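Uncharacterized protein (Xanthomonas campestris pv. vesicatoria, PDB 4FC9) is a type III effector delivered into plant host cells, whose all-helical, bilobal C-terminal domain, the part in this structure, probably acts in ubiquitin transfer as an E3 ligase. Local coordinates at residues A[25-30]-A[169-174]; A[35-40]-A[165-170]; A[99-104]-A[127-132]. All blocks are in the same frame, centred on the assembly; numbering follows the deposited sequence. Where two conformers were deposited one is given.

From the N terminus, segment 25-30 in the loop before helix 32-49 reaches the C-terminal end of helix 152-171 and closes the long loop of contact 1. Just downstream, helix 32-49 itself lies against helix 152-171 in contact 2. The two contacts therefore end on one stretch, share V169 and H170, and touch each other where L30 meets E35. Contact 3 is nested inside both loops and joins the C-terminal ends of helices 91-101 and 112-129, closing a loop of 22 residues that is mostly helix 112-129. M100 lies where the three meet: in the conformer given its side chain packs on L167 and I168 of contact 2, and its backbone O meets A25 of segment 25-30.

Contact 1. Residues A[25-30]-A[169-174]; sequences ASELLL and VHAHPQ
H170 ND1 donates a hydrogen bond of 3.1 Å to E27 OE2, a fairly straight one with an N-H...O angle of 160°. The carboxylate oxygen sits at the edge of the imidazole and almost exactly in the ring plane, as suits a bond along the N-H. From the side of E27 the approach is different: the nitrogen stands above the carboxylate plane, and ring and carboxylate are turned 74° against each other. E27 gets there by bending its chain at chi2 (-77°), which swings the acid over the end of the helix. OE2 also lies 3.5 Å from A171 CA and 3.6 Å from A171 CB, while OE1 passes 3.8 Å from H170 CE1. The other ring nitrogen, H170 NE2, has a weak hydrogen bond to T31 OG1; both ring nitrogens thus have a partner, the second a weak one, which helps to set the rotation of the imidazole. This His-carboxylate pair lies near the surface and pins the loop leading into helix 32-49 to the last turn of helix 152-171. E27 and H170 both touch L34 of helix 32-49, and beyond A171 the chain turns so that H172 packs on R96 of helix 91-101.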
loop_
_atom_site.group_PDB
_atom_site.type_symbol
_atom_site.label_atom_id
_atom_site.label_comp_id
_atom_site.label_asym_id
_atom_site.label_seq_id
_atom_site.Cartn_x
_atom_site.Cartn_y
_atom_site.Cartn_z
ATOM N N ALA A 25 -2.796 0.272 16.065
ATOM C CA ALA A 25 -2.233 -1.071 16.029
ATOM C C ALA A 25 -0.762 -1.005 15.630
ATOM O O ALA A 25 -0.376 -0.184 14.799
ATOM C CB ALA A 25 -3.015 -1.945 15.057
ATOM N N SER A 26 0.062 -1.864 16.221
ATOM C CA SER A 26 1.491 -1.839 15.933
ATOM C C SER A 26 2.165 -3.207 16.011
ATOM O O SER A 26 1.714 -4.101 16.722
ATOM C CB SER A 26 2.200 -0.866 16.872
ATOM O OG SER A 26 3.603 -0.961 16.716
ATOM N N GLU A 27 3.246 -3.359 15.254
ATOM C CA GLU A 27 4.124 -4.511 15.389
ATOM C C GLU A 27 5.246 -4.120 16.333
ATOM O O GLU A 27 6.125 -3.334 15.979
ATOM C CB GLU A 27 4.699 -4.927 14.036
ATOM C CG GLU A 27 3.722 -5.655 13.128
ATOM C CD GLU A 27 3.505 -7.109 13.520
ATOM O OE1 GLU A 27 4.154 -7.585 14.477
ATOM O OE2 GLU A 27 2.680 -7.780 12.858
ATOM N N LEU A 28 5.206 -4.672 17.536
ATOM C CA LEU A 28 6.091 -4.239 18.605
ATOM C C LEU A 28 7.571 -4.401 18.282
ATOM O O LEU A 28 8.387 -3.579 18.695
ATOM C CB LEU A 28 5.737 -4.958 19.902
ATOM C CG LEU A 28 4.330 -4.634 20.404
ATOM C CD1 LEU A 28 4.087 -5.284 21.743
ATOM C CD2 LEU A 28 4.123 -3.128 20.483
ATOM N N LEU A 29 7.919 -5.447 17.543
ATOM C CA LEU A 29 9.319 -5.678 17.207
ATOM C C LEU A 29 9.588 -5.649 15.715
ATOM O O LEU A 29 8.772 -6.100 14.915
ATOM C CB LEU A 29 9.819 -6.999 17.795
ATOM C CG LEU A 29 10.062 -7.037 19.303
ATOM C CD1 LEU A 29 10.505 -8.424 19.718
ATOM C CD2 LEU A 29 11.092 -5.993 19.710
ATOM N N LEU A 30 10.739 -5.105 15.346
ATOM C CA LEU A 30 11.188 -5.195 13.973
ATOM C C LEU A 30 11.829 -6.563 13.773
ATOM O O LEU A 30 13.035 -6.733 13.940
ATOM C CB LEU A 30 12.171 -4.075 13.646
ATOM C CG LEU A 30 12.561 -3.915 12.175
ATOM C CD1 LEU A 30 11.336 -3.703 11.295
ATOM C CD2 LEU A 30 13.532 -2.759 12.022
ATOM N N VAL A 169 -0.518 -9.799 6.210
ATOM C CA VAL A 169 -0.187 -11.218 6.321
ATOM C C VAL A 169 0.836 -11.494 7.423
ATOM O O VAL A 169 0.811 -12.544 8.060
ATOM C CB VAL A 169 0.308 -11.779 4.972
ATOM C CG1 VAL A 169 0.824 -13.203 5.119
ATOM C CG2 VAL A 169 -0.813 -11.719 3.951
ATOM N N HIS A 170 1.729 -10.544 7.662
ATOM C CA HIS A 170 2.673 -10.703 8.754
ATOM C C HIS A 170 1.937 -10.709 10.085
ATOM O O HIS A 170 2.230 -11.511 10.976
ATOM C CB HIS A 170 3.712 -9.587 8.756
ATOM C CG HIS A 170 4.789 -9.793 9.770
ATOM N ND1 HIS A 170 4.692 -9.323 11.061
ATOM C CD2 HIS A 170 5.968 -10.456 9.696
ATOM C CE1 HIS A 170 5.773 -9.676 11.736
ATOM N NE2 HIS A 170 6.565 -10.360 10.928
ATOM N N ALA A 171 0.971 -9.807 10.208
ATOM C CA ALA A 171 0.166 -9.697 11.412
ATOM C C ALA A 171 -0.800 -10.869 11.545
ATOM O O ALA A 171 -1.042 -11.355 12.646
ATOM C CB ALA A 171 -0.585 -8.375 11.428
ATOM N N HIS A 172 -1.351 -11.321 10.422
ATOM C CA HIS A 172 -2.279 -12.450 10.426
ATOM C C HIS A 172 -1.903 -13.466 9.363
ATOM O O HIS A 172 -2.465 -13.458 8.269
ATOM C CB HIS A 172 -3.707 -11.968 10.180
ATOM C CG HIS A 172 -4.096 -10.796 11.022
ATOM N ND1 HIS A 172 -3.959 -9.494 10.590
ATOM C CD2 HIS A 172 -4.597 -10.727 12.277
ATOM C CE1 HIS A 172 -4.369 -8.672 11.540
ATOM N NE2 HIS A 172 -4.760 -9.395 12.573
ATOM N N PRO A 173 -0.949 -14.350 9.683
ATOM C CA PRO A 173 -0.386 -15.312 8.729
ATOM C C PRO A 173 -1.430 -16.166 7.999
ATOM O O PRO A 173 -1.209 -16.533 6.847
ATOM C CB PRO A 173 0.524 -16.169 9.611
ATOM C CG PRO A 173 0.949 -15.238 10.692
ATOM C CD PRO A 173 -0.277 -14.424 10.991
ATOM N N GLN A 174 -2.558 -16.448 8.645
ATOM C CA GLN A 174 -3.621 -17.245 8.031
ATOM C C GLN A 174 -4.273 -16.534 6.845
ATOM O O GLN A 174 -4.993 -17.155 6.058
ATOM C CB GLN A 174 -4.691 -17.612 9.063
ATOM C CG GLN A 174 -5.623 -16.470 9.444
ATOM C CD GLN A 174 -5.068 -15.587 10.549
ATOM O OE1 GLN A 174 -3.870 -15.600 10.834
ATOM N NE2 GLN A 174 -5.946 -14.818 11.185
#

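Contact 2. Residues A[35-40]-A[165-170]; sequences ERIEDT and RELIVH
I37 has CG2 anti to its backbone N and CG1 beside it (chi1 -64°), and an extended chi2 of 172° brings CD1 up against E166, so that both branches of the isoleucine face the opposite helix. The setting is an antiparallel helix pair: the axes of segments 35-40 and 165-170, on helices 32-49 and 152-171, run 176° apart in direction and approach to 10.3 Å, with I37 and E166 as the nearest CA pair at 6.8 Å. I37 is the single residue of 35-40 that makes close contact, and three residues of the partner helix receive it. Its CG2 lies 3.8 Å from E166 CB, and the same methyl meets L167 CD2 at 4.3 Å. CD1 reaches past E166 to within 4.1 Å of H170 CB, one helical turn further on. Of its side chain, E166 turns CB to the isoleucine; its chain bends at chi2, and the carboxylate turns away to form salt bridges with R165 NH1, its helix neighbour, and with R176. At the edge of the interface, E38 forms a salt bridge to K163, adding a polar link between the same two helices. W162, also of helix 152-171, supplements the apolar seam by touching I37 and T40. The terminal methyl, I37 CD1, ends 3.5 Å from E166 O.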
loop_
_atom_site.group_PDB
_atom_site.type_symbol
_atom_site.label_atom_id
_atom_site.label_comp_id
_atom_site.label_asym_id
_atom_site.label_seq_id
_atom_site.Cartn_x
_atom_site.Cartn_y
_atom_site.Cartn_z
ATOM N N GLU A 35 11.387 -6.445 8.458
ATOM C CA GLU A 35 12.441 -5.641 7.867
ATOM C C GLU A 35 12.535 -5.946 6.374
ATOM O O GLU A 35 12.718 -5.050 5.553
ATOM C CB GLU A 35 13.778 -5.878 8.568
ATOM C CG GLU A 35 14.849 -4.912 8.118
ATOM C CD GLU A 35 15.951 -4.739 9.134
ATOM O OE1 GLU A 35 15.871 -5.357 10.215
ATOM O OE2 GLU A 35 16.898 -3.977 8.848
ATOM N N ARG A 36 12.375 -7.219 6.033
ATOM C CA ARG A 36 12.421 -7.664 4.650
ATOM C C ARG A 36 11.273 -7.082 3.824
ATOM O O ARG A 36 11.460 -6.725 2.659
ATOM C CB ARG A 36 12.405 -9.190 4.598
ATOM C CG ARG A 36 12.324 -9.781 3.201
ATOM C CD ARG A 36 12.782 -11.243 3.186
ATOM N NE ARG A 36 12.105 -12.069 4.190
ATOM C CZ ARG A 36 12.662 -12.484 5.326
ATOM N NH1 ARG A 36 11.968 -13.228 6.176
ATOM N NH2 ARG A 36 13.915 -12.154 5.615
ATOM N N ILE A 37 10.089 -6.991 4.421
ATOM C CA ILE A 37 8.958 -6.369 3.745
ATOM C C ILE A 37 9.294 -4.913 3.435
ATOM O O ILE A 37 9.096 -4.438 2.314
ATOM C CB ILE A 37 7.676 -6.445 4.592
ATOM C CG1 ILE A 37 7.261 -7.907 4.776
ATOM C CG2 ILE A 37 6.559 -5.642 3.949
ATOM C CD1 ILE A 37 6.121 -8.106 5.750
ATOM N N GLU A 38 9.821 -4.213 4.434
ATOM C CA GLU A 38 10.222 -2.827 4.265
ATOM C C GLU A 38 11.312 -2.662 3.210
ATOM O O GLU A 38 11.208 -1.802 2.341
ATOM C CB GLU A 38 10.699 -2.237 5.591
ATOM C CG GLU A 38 9.611 -2.058 6.639
ATOM C CD GLU A 38 8.555 -1.044 6.239
ATOM O OE1 GLU A 38 8.796 -0.226 5.322
ATOM O OE2 GLU A 38 7.471 -1.065 6.853
ATOM N N ASP A 39 12.357 -3.478 3.287
ATOM C CA ASP A 39 13.482 -3.335 2.368
ATOM C C ASP A 39 13.050 -3.611 0.937
ATOM O O ASP A 39 13.465 -2.919 0.008
ATOM C CB ASP A 39 14.634 -4.250 2.771
ATOM C CG ASP A 39 15.268 -3.846 4.092
ATOM O OD1 ASP A 39 15.110 -2.675 4.499
ATOM O OD2 ASP A 39 15.925 -4.697 4.725
ATOM N N THR A 40 12.201 -4.617 0.768
ATOM C CA THR A 40 11.675 -4.964 -0.544
ATOM C C THR A 40 10.775 -3.857 -1.090
ATOM O O THR A 40 10.907 -3.449 -2.246
ATOM C CB THR A 40 10.896 -6.293 -0.499
ATOM O OG1 THR A 40 11.787 -7.361 -0.158
ATOM C CG2 THR A 40 10.251 -6.591 -1.844
ATOM N N ARG A 165 -0.487 -5.319 1.948
ATOM C CA ARG A 165 -0.960 -6.697 2.017
ATOM C C ARG A 165 0.061 -7.610 2.697
ATOM O O ARG A 165 -0.307 -8.570 3.370
ATOM C CB ARG A 165 -1.362 -7.224 0.628
ATOM C CG ARG A 165 -0.212 -7.431 -0.336
ATOM C CD ARG A 165 -0.684 -7.569 -1.785
ATOM N NE ARG A 165 -1.563 -8.715 -2.026
ATOM C CZ ARG A 165 -1.146 -9.971 -2.181
ATOM N NH1 ARG A 165 0.143 -10.268 -2.094
ATOM N NH2 ARG A 165 -2.023 -10.936 -2.411
ATOM N N GLU A 166 1.343 -7.295 2.548
ATOM C CA GLU A 166 2.377 -8.069 3.219
ATOM C C GLU A 166 2.405 -7.786 4.727
ATOM O O GLU A 166 2.704 -8.673 5.523
ATOM C CB GLU A 166 3.749 -7.831 2.578
ATOM C CG GLU A 166 3.840 -8.310 1.127
ATOM C CD GLU A 166 3.483 -9.777 0.964
ATOM O OE1 GLU A 166 4.053 -10.607 1.705
ATOM O OE2 GLU A 166 2.632 -10.098 0.104
ATOM N N LEU A 167 2.085 -6.555 5.117
ATOM C CA LEU A 167 1.981 -6.221 6.537
ATOM C C LEU A 167 0.767 -6.902 7.178
ATOM O O LEU A 167 0.829 -7.354 8.324
ATOM C CB LEU A 167 1.936 -4.702 6.748
ATOM C CG LEU A 167 3.234 -3.932 6.468
ATOM C CD1 LEU A 167 3.006 -2.432 6.547
ATOM C CD2 LEU A 167 4.343 -4.349 7.425
ATOM N N ILE A 168 -0.330 -6.982 6.430
ATOM C CA ILE A 168 -1.524 -7.688 6.884
ATOM C C ILE A 168 -1.226 -9.164 7.142
ATOM O O ILE A 168 -1.609 -9.709 8.177
ATOM C CB ILE A 168 -2.684 -7.546 5.870
ATOM C CG1 ILE A 168 -3.245 -6.123 5.908
ATOM C CG2 ILE A 168 -3.781 -8.550 6.162
ATOM C CD1 ILE A 168 -4.192 -5.797 4.772
ATOM N N VAL A 169 -0.518 -9.799 6.210
ATOM C CA VAL A 169 -0.187 -11.218 6.321
ATOM C C VAL A 169 0.836 -11.494 7.423
ATOM O O VAL A 169 0.811 -12.544 8.060
ATOM C CB VAL A 169 0.308 -11.779 4.972
ATOM C CG1 VAL A 169 0.824 -13.203 5.119
ATOM C CG2 VAL A 169 -0.813 -11.719 3.951
ATOM N N HIS A 170 1.729 -10.544 7.662
ATOM C CA HIS A 170 2.673 -10.703 8.754
ATOM C C HIS A 170 1.937 -10.709 10.085
ATOM O O HIS A 170 2.230 -11.511 10.976
ATOM C CB HIS A 170 3.712 -9.587 8.756
ATOM C CG HIS A 170 4.789 -9.793 9.770
ATOM N ND1 HIS A 170 4.692 -9.323 11.061
ATOM C CD2 HIS A 170 5.968 -10.456 9.696
ATOM C CE1 HIS A 170 5.773 -9.676 11.736
ATOM N NE2 HIS A 170 6.565 -10.360 10.928
#

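Contact 3. Residues A[99-104]-A[127-132]; sequences DMAGPS and AQKSAH
A101 CB fits between two neighbouring side chains of helix 112-129, 3.8 Å from Q128 CB and 3.7 Å from K129 CD. Q128 runs straight out from CG (chi2 -173°), which lays its amide beside the last turn of helix 91-101. There the amide works through water at both ends: NE2 gives its hydrogen bond to one water, 3.1 Å away, which donates to M100 O, and OE1 takes a hydrogen bond from a second, which donates to A101 O. The contact thus joins two consecutive helices, 91-101 and 112-129, at their C-terminal ends, and the water-bridged carbonyls belong to the final turn of the first. G102 ends that helix with a positive phi of 84°, a backbone shape that would press a CB against the preceding carbonyl oxygen. K129 curls instead of extending, bent at chi2 and again at chi3 (-65°). Its methylenes thereby pass over A101 CB, and NZ reaches a third water at 2.9 Å that donates to G102 O, an oxygen that also accepts from W125 NE1. In the conformer given, selenomethionine M100 crosses Q128 at about a right angle, with SE 3.8 Å from Q128 NE2, and its side chain also touches L167 and I168 of helix 152-171.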
loop_
_atom_site.group_PDB
_atom_site.type_symbol
_atom_site.label_atom_id
_atom_site.label_comp_id
_atom_site.label_asym_id
_atom_site.label_seq_id
_atom_site.Cartn_x
_atom_site.Cartn_y
_atom_site.Cartn_z
ATOM N N ASP A 99 -8.427 -2.367 10.501
ATOM C CA ASP A 99 -7.912 -2.930 11.739
ATOM C C ASP A 99 -6.522 -2.402 12.038
ATOM O O ASP A 99 -6.191 -2.111 13.186
ATOM C CB ASP A 99 -7.887 -4.454 11.675
ATOM C CG ASP A 99 -9.273 -5.056 11.683
ATOM O OD1 ASP A 99 -10.250 -4.302 11.898
ATOM O OD2 ASP A 99 -9.383 -6.283 11.481
HETATM N N MSE A 100 -5.710 -2.282 10.993
HETATM C CA MSE A 100 -4.350 -1.792 11.144
HETATM C C MSE A 100 -4.351 -0.297 11.427
HETATM O O MSE A 100 -3.672 0.172 12.338
HETATM C CB MSE A 100 -3.524 -2.088 9.892
HETATM C CG MSE A 100 -2.145 -2.658 10.196
HETATM SE SE MSE A 100 -0.797 -2.153 8.882
HETATM C CE MSE A 100 -1.673 -2.817 7.272
ATOM N N ALA A 101 -5.121 0.445 10.640
ATOM C CA ALA A 101 -5.194 1.892 10.784
ATOM C C ALA A 101 -5.869 2.257 12.097
ATOM O O ALA A 101 -5.554 3.279 12.710
ATOM C CB ALA A 101 -5.944 2.507 9.619
ATOM N N GLY A 102 -6.798 1.411 12.527
ATOM C CA GLY A 102 -7.559 1.670 13.733
ATOM C C GLY A 102 -8.731 2.575 13.429
ATOM O O GLY A 102 -8.974 2.907 12.270
ATOM N N PRO A 103 -9.468 2.978 14.467
ATOM C CA PRO A 103 -10.614 3.873 14.306
ATOM C C PRO A 103 -10.152 5.303 14.073
ATOM O O PRO A 103 -8.959 5.586 14.198
ATOM C CB PRO A 103 -11.316 3.771 15.658
ATOM C CG PRO A 103 -10.211 3.496 16.615
ATOM C CD PRO A 103 -9.255 2.602 15.874
ATOM N N SER A 104 -11.087 6.184 13.730
ATOM C CA SER A 104 -10.778 7.593 13.551
ATOM C C SER A 104 -10.155 8.156 14.821
ATOM O O SER A 104 -10.665 7.928 15.917
ATOM C CB SER A 104 -12.041 8.370 13.203
ATOM O OG SER A 104 -11.793 9.761 13.266
ATOM N N ALA A 127 -3.048 8.104 5.893
ATOM C CA ALA A 127 -1.997 7.438 5.130
ATOM C C ALA A 127 -2.238 5.935 5.053
ATOM O O ALA A 127 -2.177 5.344 3.972
ATOM C CB ALA A 127 -0.638 7.729 5.738
ATOM N N GLN A 128 -2.519 5.323 6.201
ATOM C CA GLN A 128 -2.777 3.890 6.245
ATOM C C GLN A 128 -4.078 3.520 5.535
ATOM O O GLN A 128 -4.119 2.541 4.791
ATOM C CB GLN A 128 -2.778 3.374 7.687
ATOM C CG GLN A 128 -1.427 3.506 8.383
ATOM C CD GLN A 128 -1.386 2.834 9.750
ATOM O OE1 GLN A 128 -1.352 3.504 10.784
ATOM N NE2 GLN A 128 -1.371 1.502 9.758
ATOM N N LYS A 129 -5.131 4.301 5.760
ATOM C CA LYS A 129 -6.441 4.014 5.170
ATOM C C LYS A 129 -6.401 3.955 3.644
ATOM O O LYS A 129 -7.167 3.221 3.025
ATOM C CB LYS A 129 -7.481 5.053 5.607
ATOM C CG LYS A 129 -7.905 4.983 7.069
ATOM C CD LYS A 129 -8.684 3.721 7.388
ATOM C CE LYS A 129 -10.004 3.671 6.647
ATOM N NZ LYS A 129 -10.834 2.525 7.108
ATOM N N SER A 130 -5.506 4.729 3.041
ATOM C CA SER A 130 -5.491 4.875 1.590
ATOM C C SER A 130 -4.260 4.261 0.922
ATOM O O SER A 130 -3.983 4.530 -0.248
ATOM C CB SER A 130 -5.616 6.351 1.209
ATOM O OG SER A 130 -4.551 7.112 1.754
ATOM N N ALA A 131 -3.529 3.428 1.657
ATOM C CA ALA A 131 -2.356 2.751 1.104
ATOM C C ALA A 131 -2.748 1.499 0.330
ATOM O O ALA A 131 -2.229 0.414 0.587
ATOM C CB ALA A 131 -1.375 2.403 2.208
ATOM N N HIS A 132 -3.670 1.652 -0.617
ATOM C CA HIS A 132 -4.101 0.537 -1.458
ATOM C C HIS A 132 -4.782 1.013 -2.741
ATOM O O HIS A 132 -4.994 2.211 -2.937
ATOM C CB HIS A 132 -4.989 -0.440 -0.677
ATOM C CG HIS A 132 -6.290 0.142 -0.226
ATOM N ND1 HIS A 132 -7.387 0.239 -1.053
ATOM C CD2 HIS A 132 -6.679 0.645 0.971
ATOM C CE1 HIS A 132 -8.394 0.780 -0.389
ATOM N NE2 HIS A 132 -7.988 1.036 0.842
HETATM O O HOH W 1 -0.666 0.041 12.407
HETATM O O HOH W 2 -3.459 5.140 12.122
HETATM O O HOH W 3 -10.782 2.541 9.983
#